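Local coordinates for methanol--corrinoid protein co-methyltransferase (Methanosarcina barkeri, PDB 2I2X) that transfers the methyl group of methanol to the cob(I)amide carried by its partner corrinoid protein in methanogenesis, using a zinc ion, at residues 162-167 and 218-223; 238-243 and 364-369; 245-250 and 269-274. One frame throughout, in Å; residues are numbered along the deposited sequence.

Contact 1 (162-167 and 218-223); sequences SVESMG and TDCAQA. With ZN (zinc ion), chain Q; K (potassium ion), chain S.
Glu164 and Cys220 meet at one zinc ion, a clear example of a TIM barrel placing its metal site where strands give way to loops at the mouth. Glu164 OE1 lies 2.1 Å from the zinc, and Cys220 SG binds the same ion at 2.2 Å; Cys269 adds a second thiolate. Cys220 turns its sulfur anti to the backbone N (chi1 -154°), which sends SG from the start of helix 220-230 to the metal. The other carboxylate oxygen, Glu164 OE2, holds a potassium ion at 2.4 Å together with Glu86 and Glu313, so one carboxylate bridges two cations that probably draw charge from it and fix its rotation.

Behind this first shell a water joins the two backbones. It donates to Ser165 O at 2.9 Å and to Thr218 O at 2.7 Å, and accepts from Ala221 N at 2.8 Å. The methyl of Ala221 points toward the carbonyl of Ser165 and also touches the bound cobamide. Farther out, Gln222 brings its amide beside the loop, with NE2 3.1 Å from Gly167 O, at an angle too poor for a hydrogen bond. With the amide cut back to a methyl, as an alanine would leave it, Gly167 O would probably lose its neighbour and a gap would open between 165-167 and helix 220-230. Asp219 OD2 receives Ala223 N at 3.0 Å, the donor standing 58° out of the carboxylate plane.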
ATOM      1  N   SER A 162       6.413  12.493 -21.084  1.00  9.57           N
ATOM      2  CA  SER A 162       6.365  11.085 -21.417  1.00  9.40           C
ATOM      3  C   SER A 162       5.013  10.782 -22.038  1.00  9.35           C
ATOM      4  O   SER A 162       4.088  11.614 -21.971  1.00  9.14           O
ATOM      5  CB  SER A 162       6.474  10.261 -20.140  1.00  9.85           C
ATOM      6  OG  SER A 162       7.816  10.038 -19.750  1.00 12.17           O
ATOM      7  N   VAL A 163       4.895   9.587 -22.616  1.00  8.30           N
ATOM      8  CA  VAL A 163       3.620   9.051 -23.088  1.00  8.11           C
ATOM      9  C   VAL A 163       3.793   7.554 -23.075  1.00  8.38           C
ATOM     10  O   VAL A 163       4.909   7.071 -23.177  1.00  7.58           O
ATOM     11  CB  VAL A 163       3.254   9.513 -24.557  1.00  8.37           C
ATOM     12  CG1 VAL A 163       4.407   9.331 -25.505  1.00  5.71           C
ATOM     13  CG2 VAL A 163       2.039   8.735 -25.094  1.00  6.81           C
ATOM     14  N   GLU A 164       2.698   6.829 -22.947  1.00  8.88           N
ATOM     15  CA  GLU A 164       2.700   5.397 -23.211  1.00 10.80           C
ATOM     16  C   GLU A 164       2.057   5.195 -24.581  1.00 10.56           C
ATOM     17  O   GLU A 164       0.836   5.108 -24.680  1.00 10.67           O
ATOM     18  CB  GLU A 164       1.866   4.664 -22.169  1.00 10.47           C
ATOM     19  CG  GLU A 164       1.952   5.292 -20.828  1.00 15.30           C
ATOM     20  CD  GLU A 164       1.930   4.280 -19.708  1.00 20.53           C
ATOM     21  OE1 GLU A 164       1.721   3.087 -19.961  1.00 22.34           O
ATOM     22  OE2 GLU A 164       2.113   4.675 -18.542  1.00 24.60           O
ATOM     23  N   SER A 165       2.862   5.146 -25.631  1.00 10.66           N
ATOM     24  CA  SER A 165       2.299   5.208 -26.987  1.00 11.22           C
ATOM     25  C   SER A 165       1.804   3.867 -27.551  1.00 11.77           C
ATOM     26  O   SER A 165       2.235   2.812 -27.109  1.00 12.30           O
ATOM     27  CB  SER A 165       3.219   5.956 -27.949  1.00 10.49           C
ATOM     28  OG  SER A 165       4.491   5.366 -28.054  1.00 11.29           O
ATOM     29  N   MET A 166       0.891   3.932 -28.518  1.00 12.20           N
ATOM     30  CA  MET A 166       0.115   2.790 -28.953  1.00 12.51           C
ATOM     31  C   MET A 166       0.543   2.179 -30.309  1.00 12.46           C
ATOM     32  O   MET A 166      -0.114   1.258 -30.827  1.00 11.59           O
ATOM     33  CB  MET A 166      -1.359   3.186 -29.041  1.00 13.08           C
ATOM     34  CG  MET A 166      -2.043   3.644 -27.765  1.00 15.71           C
ATOM     35  SD  MET A 166      -3.768   4.205 -28.119  1.00 22.08           S
ATOM     36  CE  MET A 166      -3.537   5.526 -29.329  1.00 17.47           C
ATOM     37  N   GLY A 167       1.630   2.666 -30.894  1.00 12.70           N
ATOM     38  CA  GLY A 167       2.100   2.077 -32.163  1.00 13.13           C
ATOM     39  C   GLY A 167       2.164   0.552 -32.135  1.00 13.06           C
ATOM     40  O   GLY A 167       2.837  -0.036 -31.288  1.00 13.04           O
ATOM     41  N   THR A 218       7.364   3.785 -23.126  1.00  6.98           N
ATOM     42  CA  THR A 218       7.290   2.454 -22.489  1.00  6.86           C
ATOM     43  C   THR A 218       6.495   1.612 -23.397  1.00  6.13           C
ATOM     44  O   THR A 218       5.413   2.033 -23.847  1.00  3.96           O
ATOM     45  CB  THR A 218       6.240   2.392 -21.350  1.00  6.83           C
ATOM     46  OG1 THR A 218       6.413   3.448 -20.449  1.00 11.90           O
ATOM     47  CG2 THR A 218       6.299   1.126 -20.614  1.00  5.54           C
ATOM     48  N   ASP A 219       6.928   0.371 -23.539  1.00  6.82           N
ATOM     49  CA  ASP A 219       6.103  -0.563 -24.253  1.00  8.17           C
ATOM     50  C   ASP A 219       4.913  -1.136 -23.499  1.00  9.44           C
ATOM     51  O   ASP A 219       4.528  -2.293 -23.759  1.00 10.34           O
ATOM     52  CB  ASP A 219       6.902  -1.694 -24.820  1.00  7.73           C
ATOM     53  CG  ASP A 219       6.264  -2.248 -26.056  1.00  9.60           C
ATOM     54  OD1 ASP A 219       5.765  -1.430 -26.879  1.00  8.62           O
ATOM     55  OD2 ASP A 219       6.243  -3.491 -26.195  1.00 11.76           O
ATOM     56  N   CYS A 220       4.329  -0.345 -22.596  1.00 10.07           N
ATOM     57  CA  CYS A 220       3.213  -0.790 -21.764  1.00 10.88           C
ATOM     58  C   CYS A 220       2.083  -1.445 -22.549  1.00 11.09           C
ATOM     59  O   CYS A 220       1.568  -2.492 -22.166  1.00 11.06           O
ATOM     60  CB  CYS A 220       2.614   0.375 -21.009  1.00 10.52           C
ATOM     61  SG  CYS A 220       1.804  -0.190 -19.445  1.00 14.46           S
ATOM     62  N   ALA A 221       1.728  -0.817 -23.669  1.00 11.43           N
ATOM     63  CA  ALA A 221       0.593  -1.232 -24.478  1.00 10.58           C
ATOM     64  C   ALA A 221       0.801  -2.601 -25.121  1.00 10.16           C
ATOM     65  O   ALA A 221      -0.160  -3.201 -25.593  1.00 11.13           O
ATOM     66  CB  ALA A 221       0.257  -0.164 -25.520  1.00  9.39           C
ATOM     67  N   GLN A 222       2.031  -3.106 -25.109  1.00  9.33           N
ATOM     68  CA  GLN A 222       2.343  -4.398 -25.743  1.00  8.92           C
ATOM     69  C   GLN A 222       3.041  -5.310 -24.750  1.00  8.52           C
ATOM     70  O   GLN A 222       2.401  -6.193 -24.213  1.00  9.22           O
ATOM     71  CB  GLN A 222       3.182  -4.235 -27.044  1.00  8.71           C
ATOM     72  CG  GLN A 222       2.488  -3.421 -28.178  1.00  8.87           C
ATOM     73  CD  GLN A 222       3.476  -2.917 -29.244  1.00  9.65           C
ATOM     74  OE1 GLN A 222       4.582  -2.482 -28.928  1.00  7.86           O
ATOM     75  NE2 GLN A 222       3.072  -2.982 -30.502  1.00  8.06           N
ATOM     76  N   ALA A 223       4.332  -5.106 -24.492  1.00  7.46           N
ATOM     77  CA  ALA A 223       5.011  -5.908 -23.476  1.00  7.81           C
ATOM     78  C   ALA A 223       4.283  -6.051 -22.074  1.00  7.67           C
ATOM     79  O   ALA A 223       4.167  -7.191 -21.580  1.00  6.90           O
ATOM     80  CB  ALA A 223       6.472  -5.487 -23.321  1.00  7.49           C
TER
HETATM   81 ZN    ZN Q 501       2.113   1.735 -18.372  1.00 20.92          ZN
HETATM   82  K     K S 511       0.867   3.708 -16.701  0.70 23.46           K
HETATM   83  O   HOH W   1       2.832   1.618 -24.501  1.00  2.00           O

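Contact 2 (238-243 and 364-369)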
ATOM      1  N   LEU A 238      -0.996 -17.309 -20.884  1.00 11.04           N
ATOM      2  CA  LEU A 238       0.111 -17.005 -21.791  1.00 10.26           C
ATOM      3  C   LEU A 238       1.390 -17.538 -21.153  1.00 10.77           C
ATOM      4  O   LEU A 238       1.720 -17.179 -20.007  1.00 10.96           O
ATOM      5  CB  LEU A 238       0.252 -15.495 -22.042  1.00  8.86           C
ATOM      6  CG  LEU A 238       1.381 -15.150 -23.023  1.00  8.51           C
ATOM      7  CD1 LEU A 238       1.044 -15.567 -24.500  1.00  3.90           C
ATOM      8  CD2 LEU A 238       1.734 -13.669 -22.964  1.00  6.94           C
ATOM      9  N   ALA A 239       2.109 -18.382 -21.886  1.00 10.30           N
ATOM     10  CA  ALA A 239       3.315 -18.989 -21.356  1.00 10.03           C
ATOM     11  C   ALA A 239       4.286 -17.873 -21.042  1.00  9.96           C
ATOM     12  O   ALA A 239       4.452 -16.929 -21.834  1.00 10.07           O
ATOM     13  CB  ALA A 239       3.945 -19.950 -22.381  1.00 10.06           C
ATOM     14  N   HIS A 240       4.951 -18.002 -19.905  1.00  8.92           N
ATOM     15  CA  HIS A 240       5.859 -16.987 -19.470  1.00  8.15           C
ATOM     16  C   HIS A 240       7.049 -16.877 -20.402  1.00  7.80           C
ATOM     17  O   HIS A 240       7.604 -15.773 -20.592  1.00  8.12           O
ATOM     18  CB  HIS A 240       6.212 -17.213 -18.005  1.00  8.41           C
ATOM     19  CG  HIS A 240       5.077 -16.893 -17.070  1.00  8.91           C
ATOM     20  ND1 HIS A 240       5.255 -16.668 -15.718  1.00 10.49           N
ATOM     21  CD2 HIS A 240       3.749 -16.744 -17.301  1.00  7.93           C
ATOM     22  CE1 HIS A 240       4.085 -16.403 -15.158  1.00  8.97           C
ATOM     23  NE2 HIS A 240       3.155 -16.452 -16.095  1.00  9.60           N
ATOM     24  N   THR A 241       7.395 -17.989 -21.044  1.00  6.99           N
ATOM     25  CA  THR A 241       8.459 -17.988 -22.028  1.00  6.62           C
ATOM     26  C   THR A 241       8.096 -17.191 -23.287  1.00  7.24           C
ATOM     27  O   THR A 241       8.990 -16.850 -24.038  1.00  7.96           O
ATOM     28  CB  THR A 241       8.908 -19.392 -22.417  1.00  6.55           C
ATOM     29  OG1 THR A 241       7.765 -20.225 -22.619  1.00  6.00           O
ATOM     30  CG2 THR A 241       9.786 -20.008 -21.332  1.00  5.84           C
ATOM     31  N   ILE A 242       6.813 -16.870 -23.507  1.00  6.84           N
ATOM     32  CA  ILE A 242       6.427 -15.985 -24.615  1.00  6.49           C
ATOM     33  C   ILE A 242       6.345 -14.512 -24.160  1.00  6.47           C
ATOM     34  O   ILE A 242       6.631 -13.569 -24.932  1.00  5.68           O
ATOM     35  CB  ILE A 242       5.102 -16.457 -25.328  1.00  6.89           C
ATOM     36  CG1 ILE A 242       5.324 -17.789 -26.069  1.00  7.21           C
ATOM     37  CG2 ILE A 242       4.622 -15.421 -26.332  1.00  6.45           C
ATOM     38  CD1 ILE A 242       4.030 -18.539 -26.381  1.00  7.11           C
ATOM     39  N   ALA A 243       5.967 -14.312 -22.900  1.00  5.89           N
ATOM     40  CA  ALA A 243       5.979 -12.985 -22.309  1.00  6.36           C
ATOM     41  C   ALA A 243       7.393 -12.358 -22.328  1.00  6.50           C
ATOM     42  O   ALA A 243       7.570 -11.188 -22.668  1.00  6.18           O
ATOM     43  CB  ALA A 243       5.429 -13.052 -20.874  1.00  7.18           C
ATOM     44  N   ASP A 364      11.307 -16.670 -12.494  1.00  7.18           N
ATOM     45  CA  ASP A 364      10.535 -16.740 -13.746  1.00  6.75           C
ATOM     46  C   ASP A 364      11.440 -16.373 -14.922  1.00  6.60           C
ATOM     47  O   ASP A 364      12.380 -15.599 -14.749  1.00  6.86           O
ATOM     48  CB  ASP A 364       9.400 -15.730 -13.699  1.00  6.76           C
ATOM     49  CG  ASP A 364       8.286 -16.034 -14.684  1.00  8.21           C
ATOM     50  OD1 ASP A 364       8.283 -15.400 -15.761  1.00  9.76           O
ATOM     51  OD2 ASP A 364       7.416 -16.905 -14.397  1.00  8.24           O
ATOM     52  N   PRO A 365      11.166 -16.917 -16.132  1.00  6.28           N
ATOM     53  CA  PRO A 365      12.001 -16.473 -17.247  1.00  5.54           C
ATOM     54  C   PRO A 365      11.902 -14.977 -17.518  1.00  5.04           C
ATOM     55  O   PRO A 365      12.865 -14.379 -18.011  1.00  4.43           O
ATOM     56  CB  PRO A 365      11.483 -17.309 -18.437  1.00  4.86           C
ATOM     57  CG  PRO A 365      10.159 -17.777 -18.038  1.00  4.68           C
ATOM     58  CD  PRO A 365      10.197 -17.955 -16.563  1.00  5.86           C
ATOM     59  N   GLN A 366      10.765 -14.375 -17.194  1.00  5.23           N
ATOM     60  CA  GLN A 366      10.605 -12.915 -17.355  1.00  5.91           C
ATOM     61  C   GLN A 366      11.606 -12.142 -16.496  1.00  6.05           C
ATOM     62  O   GLN A 366      12.019 -11.037 -16.844  1.00  5.74           O
ATOM     63  CB  GLN A 366       9.186 -12.472 -17.013  1.00  5.69           C
ATOM     64  CG  GLN A 366       8.149 -13.029 -17.963  1.00  7.69           C
ATOM     65  CD  GLN A 366       6.741 -12.596 -17.611  1.00 10.15           C
ATOM     66  OE1 GLN A 366       6.296 -11.511 -18.004  1.00 10.70           O
ATOM     67  NE2 GLN A 366       6.013 -13.457 -16.906  1.00  6.79           N
ATOM     68  N   ALA A 367      12.018 -12.739 -15.382  1.00  5.99           N
ATOM     69  CA  ALA A 367      12.925 -12.072 -14.484  1.00  6.45           C
ATOM     70  C   ALA A 367      14.360 -12.405 -14.894  1.00  7.53           C
ATOM     71  O   ALA A 367      15.224 -11.498 -15.003  1.00  7.44           O
ATOM     72  CB  ALA A 367      12.636 -12.485 -13.070  1.00  5.65           C
ATOM     73  N   TYR A 368      14.602 -13.696 -15.144  1.00  7.37           N
ATOM     74  CA  TYR A 368      15.901 -14.165 -15.583  1.00  8.20           C
ATOM     75  C   TYR A 368      16.549 -13.294 -16.675  1.00  8.97           C
ATOM     76  O   TYR A 368      17.717 -12.910 -16.560  1.00  9.42           O
ATOM     77  CB  TYR A 368      15.805 -15.623 -16.071  1.00  8.35           C
ATOM     78  CG  TYR A 368      17.164 -16.253 -16.240  1.00  7.85           C
ATOM     79  CD1 TYR A 368      17.792 -16.886 -15.158  1.00  6.26           C
ATOM     80  CD2 TYR A 368      17.844 -16.188 -17.460  1.00  6.96           C
ATOM     81  CE1 TYR A 368      19.053 -17.426 -15.267  1.00  6.08           C
ATOM     82  CE2 TYR A 368      19.132 -16.758 -17.588  1.00  7.57           C
ATOM     83  CZ  TYR A 368      19.720 -17.364 -16.479  1.00  6.71           C
ATOM     84  OH  TYR A 368      20.957 -17.927 -16.568  1.00  6.69           O
ATOM     85  N   MET A 369      15.798 -13.003 -17.737  1.00  9.54           N
ATOM     86  CA  MET A 369      16.292 -12.195 -18.850  1.00  9.90           C
ATOM     87  C   MET A 369      16.566 -10.759 -18.425  1.00 10.05           C
ATOM     88  O   MET A 369      17.463 -10.107 -18.944  1.00 10.82           O
ATOM     89  CB  MET A 369      15.279 -12.217 -20.000  1.00  9.70           C
ATOM     90  CG  MET A 369      15.752 -11.545 -21.314  1.00 11.95           C
ATOM     91  SD  MET A 369      15.407  -9.754 -21.409  1.00 17.44           S
ATOM     92  CE  MET A 369      13.720  -9.772 -21.969  1.00 10.29           C
TER
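Gln366 lays the NH2 end of its amide over one face of the His240 imidazole, with NE2 3.4 Å above the ring plane and displaced toward the rim. Amide and ring are steeply inclined, their planes 72° apart, so this is an N-H end resting on a ring rather than a parallel stack. The same NE2 donates to Asp364 OD1 at 3.2 Å, a bond that limits how the amide can turn. Gln366 OE1 ends against the methyl of Ala243, 3.4 Å from its CB.

At the ring edge, His240 ND1 gives a nearly straight hydrogen bond to Asp364 OD2, 2.5 Å long with an angle of 173°. The acceptor lies in the imidazole plane and is met on its syn side. Because His240 NE2 also bonds to the carbonyl of Gly230, both ring nitrogens probably carry a proton, and the buried carboxylate would favour that positive charge. Two helix starts are joined here, those of 240-259 and 365-368. Asp364 is the N-cap of the second: with CG anti to its own N (chi1 -160°), it brings OD1 to Gln366 N at 3.0 Å, from the opposite face to the amide NE2. Arg15 of a neighbouring methyltransferase 1 subunit forms a salt bridge with Asp364 OD2, tying this pair to the assembly. Pro365 CG packs 4.0 Å from both His240 CB and Thr241 CG2.

Contact 3 (245-250 and 269-274); sequences IARAIS and CGYENI. With ZN (zinc ion), chain Q.
Charge pairing joins Arg247 to Glu272: NH1 donates to OE2 over 3.2 Å with an angle of 140°, a salt bridge in which the carboxylate oxygen is met on its syn side. The bond is somewhat bent, and OE2 sits near the edge of the guanidinium, 17° out of its plane. Both groups have further partners. Arg247 NH2 reaches Asn224 OD1, while Glu272 OE1 takes hydrogen bonds from Ser254 and from the backbone N of Asp219, so the buried carboxylate is held at both oxygens.

Packing covers the flat of the guanidinium. Tyr271 CB sits over the centre of the guanidinium, 3.5 Å above its plane; the phenol ring is turned 44° from that plane, and its hydroxyl bonds to Asp297. The arginine gets there by a chain bent at chi2 and chi3, which sets the flat of the guanidinium against Tyr271 CB. Ser250 OG, which donates to Arg247 O within the helix, also rests against Glu272 CB at 3.2 Å.

The backbone here is a type I beta turn from Gly270 to Asn273, entered through an inverse gamma turn centred on Gly270. Metal coordination comes just before it, where Cys269 SG binds the zinc at 2.4 Å. Helix 240-259 thus packs against the loop carrying one ligand of the zinc-thiolate site at the mouth of a TIM barrel, where methanol is probably activated.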
ATOM      1  N   ILE A 245       9.853 -13.088 -24.356  1.00  8.94           N
ATOM      2  CA  ILE A 245      10.199 -12.766 -25.736  1.00  8.66           C
ATOM      3  C   ILE A 245       9.613 -11.406 -26.101  1.00  8.81           C
ATOM      4  O   ILE A 245      10.342 -10.518 -26.575  1.00  9.64           O
ATOM      5  CB  ILE A 245       9.755 -13.850 -26.706  1.00  9.15           C
ATOM      6  CG1 ILE A 245      10.543 -15.139 -26.451  1.00  9.31           C
ATOM      7  CG2 ILE A 245       9.991 -13.409 -28.158  1.00  9.27           C
ATOM      8  CD1 ILE A 245       9.976 -16.326 -27.167  1.00  9.43           C
ATOM      9  N   ALA A 246       8.315 -11.221 -25.854  1.00  8.33           N
ATOM     10  CA  ALA A 246       7.685  -9.909 -26.073  1.00  7.89           C
ATOM     11  C   ALA A 246       8.497  -8.808 -25.395  1.00  7.60           C
ATOM     12  O   ALA A 246       8.708  -7.760 -25.995  1.00  8.10           O
ATOM     13  CB  ALA A 246       6.222  -9.882 -25.616  1.00  7.32           C
ATOM     14  N   ARG A 247       9.003  -9.070 -24.189  1.00  6.78           N
ATOM     15  CA  ARG A 247       9.834  -8.090 -23.486  1.00  6.88           C
ATOM     16  C   ARG A 247      11.141  -7.757 -24.185  1.00  7.20           C
ATOM     17  O   ARG A 247      11.534  -6.585 -24.264  1.00  8.11           O
ATOM     18  CB  ARG A 247      10.149  -8.535 -22.061  1.00  6.28           C
ATOM     19  CG  ARG A 247      10.914  -7.489 -21.277  1.00  6.27           C
ATOM     20  CD  ARG A 247      10.037  -6.306 -20.901  1.00  7.13           C
ATOM     21  NE  ARG A 247       8.954  -6.709 -19.993  1.00 11.00           N
ATOM     22  CZ  ARG A 247       7.909  -5.946 -19.672  1.00  9.75           C
ATOM     23  NH1 ARG A 247       7.811  -4.712 -20.167  1.00  8.17           N
ATOM     24  NH2 ARG A 247       6.965  -6.425 -18.856  1.00  7.37           N
ATOM     25  N   ALA A 248      11.819  -8.786 -24.661  1.00  7.19           N
ATOM     26  CA  ALA A 248      13.070  -8.613 -25.363  1.00  8.41           C
ATOM     27  C   ALA A 248      12.910  -7.722 -26.604  1.00  9.08           C
ATOM     28  O   ALA A 248      13.706  -6.823 -26.829  1.00  9.96           O
ATOM     29  CB  ALA A 248      13.646  -9.975 -25.730  1.00  8.37           C
ATOM     30  N   ILE A 249      11.856  -7.954 -27.382  1.00  9.57           N
ATOM     31  CA  ILE A 249      11.544  -7.154 -28.591  1.00  9.01           C
ATOM     32  C   ILE A 249      11.191  -5.700 -28.261  1.00  8.73           C
ATOM     33  O   ILE A 249      11.389  -4.792 -29.104  1.00  7.88           O
ATOM     34  CB  ILE A 249      10.371  -7.824 -29.395  1.00  9.11           C
ATOM     35  CG1 ILE A 249      10.693  -9.319 -29.599  1.00 11.07           C
ATOM     36  CG2 ILE A 249      10.078  -7.077 -30.696  1.00  6.78           C
ATOM     37  CD1 ILE A 249       9.780 -10.112 -30.579  1.00 12.29           C
ATOM     38  N   SER A 250      10.672  -5.472 -27.041  1.00  7.72           N
ATOM     39  CA  SER A 250      10.198  -4.132 -26.667  1.00  6.94           C
ATOM     40  C   SER A 250      11.391  -3.248 -26.460  1.00  6.90           C
ATOM     41  O   SER A 250      11.315  -2.032 -26.657  1.00  7.32           O
ATOM     42  CB  SER A 250       9.348  -4.158 -25.398  1.00  7.22           C
ATOM     43  OG  SER A 250      10.139  -4.462 -24.248  1.00  7.25           O
ATOM     44  N   CYS A 269       6.913   1.872 -16.018  1.00  8.33           N
ATOM     45  CA  CYS A 269       6.389   0.580 -16.461  1.00  9.56           C
ATOM     46  C   CYS A 269       7.184  -0.020 -17.632  1.00  8.28           C
ATOM     47  O   CYS A 269       6.860  -1.122 -18.124  1.00  7.91           O
ATOM     48  CB  CYS A 269       4.896   0.669 -16.795  1.00 10.04           C
ATOM     49  SG  CYS A 269       4.478   1.895 -18.057  1.00 14.20           S
ATOM     50  N   GLY A 270       8.233   0.686 -18.032  1.00  7.60           N
ATOM     51  CA  GLY A 270       9.201   0.179 -19.016  1.00  7.44           C
ATOM     52  C   GLY A 270      10.170  -0.789 -18.358  1.00  8.00           C
ATOM     53  O   GLY A 270      11.338  -0.466 -18.127  1.00  8.02           O
ATOM     54  N   TYR A 271       9.712  -1.998 -18.051  1.00  7.21           N
ATOM     55  CA  TYR A 271      10.618  -2.963 -17.484  1.00  6.31           C
ATOM     56  C   TYR A 271      11.818  -3.239 -18.377  1.00  6.23           C
ATOM     57  O   TYR A 271      12.880  -3.622 -17.878  1.00  5.81           O
ATOM     58  CB  TYR A 271       9.878  -4.246 -17.228  1.00  6.59           C
ATOM     59  CG  TYR A 271       8.936  -4.226 -16.034  1.00  7.79           C
ATOM     60  CD1 TYR A 271       7.652  -3.722 -16.154  1.00  5.68           C
ATOM     61  CD2 TYR A 271       9.318  -4.779 -14.805  1.00  7.12           C
ATOM     62  CE1 TYR A 271       6.771  -3.754 -15.097  1.00  5.55           C
ATOM     63  CE2 TYR A 271       8.447  -4.798 -13.731  1.00  6.17           C
ATOM     64  CZ  TYR A 271       7.160  -4.288 -13.885  1.00  7.05           C
ATOM     65  OH  TYR A 271       6.242  -4.314 -12.837  1.00  7.93           O
ATOM     66  N   GLU A 272      11.645  -3.081 -19.695  1.00  6.15           N
ATOM     67  CA  GLU A 272      12.734  -3.245 -20.630  1.00  6.61           C
ATOM     68  C   GLU A 272      13.785  -2.130 -20.501  1.00  7.21           C
ATOM     69  O   GLU A 272      14.840  -2.190 -21.153  1.00  7.03           O
ATOM     70  CB  GLU A 272      12.200  -3.312 -22.072  1.00  7.70           C
ATOM     71  CG  GLU A 272      11.600  -1.987 -22.665  1.00  8.15           C
ATOM     72  CD  GLU A 272      10.172  -1.700 -22.206  1.00  9.57           C
ATOM     73  OE1 GLU A 272       9.534  -0.802 -22.827  1.00  9.63           O
ATOM     74  OE2 GLU A 272       9.695  -2.348 -21.225  1.00  7.45           O
ATOM     75  N   ASN A 273      13.497  -1.106 -19.676  1.00  7.32           N
ATOM     76  CA  ASN A 273      14.440   0.007 -19.457  1.00  6.89           C
ATOM     77  C   ASN A 273      15.823  -0.458 -19.015  1.00  6.85           C
ATOM     78  O   ASN A 273      16.833   0.244 -19.248  1.00  6.84           O
ATOM     79  CB  ASN A 273      13.903   1.034 -18.461  1.00  6.23           C
ATOM     80  CG  ASN A 273      12.755   1.859 -19.019  1.00  6.33           C
ATOM     81  OD1 ASN A 273      12.489   1.859 -20.229  1.00  5.92           O
ATOM     82  ND2 ASN A 273      12.036   2.543 -18.123  1.00  4.83           N
ATOM     83  N   ILE A 274      15.893  -1.630 -18.387  1.00  6.06           N
ATOM     84  CA  ILE A 274      17.212  -2.119 -17.985  1.00  5.75           C
ATOM     85  C   ILE A 274      18.095  -2.361 -19.250  1.00  6.11           C
ATOM     86  O   ILE A 274      19.279  -1.965 -19.308  1.00  5.61           O
ATOM     87  CB  ILE A 274      17.137  -3.346 -17.033  1.00  5.24           C
ATOM     88  CG1 ILE A 274      18.533  -3.856 -16.666  1.00  3.80           C
ATOM     89  CG2 ILE A 274      16.297  -4.493 -17.657  1.00  4.27           C
ATOM     90  CD1 ILE A 274      19.371  -2.929 -15.867  1.00  3.48           C
TER
HETATM   91 ZN    ZN Q 501       2.113   1.735 -18.372  1.00 20.92          ZN

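In the fold
Two of the three contacts meet at one metal site, while the third lies farther out on a shared helix. Contact 1 closes first along the chain, ending as helix 220-230 begins; helix 240-259 follows and serves both of the others, opening contact 2 with its first turn and contact 3 further along. Contact 3 closes before 364-369 returns to complete contact 2. Contacts 1 and 3 have centres 11 Å apart, share the zinc ion and touch directly. Contact 2, centred 19 Å from contact 1, lies away from the metals and touches contact 3 through Met369, so helix 240-259 runs from near the zinc site to the contact with a neighbouring subunit.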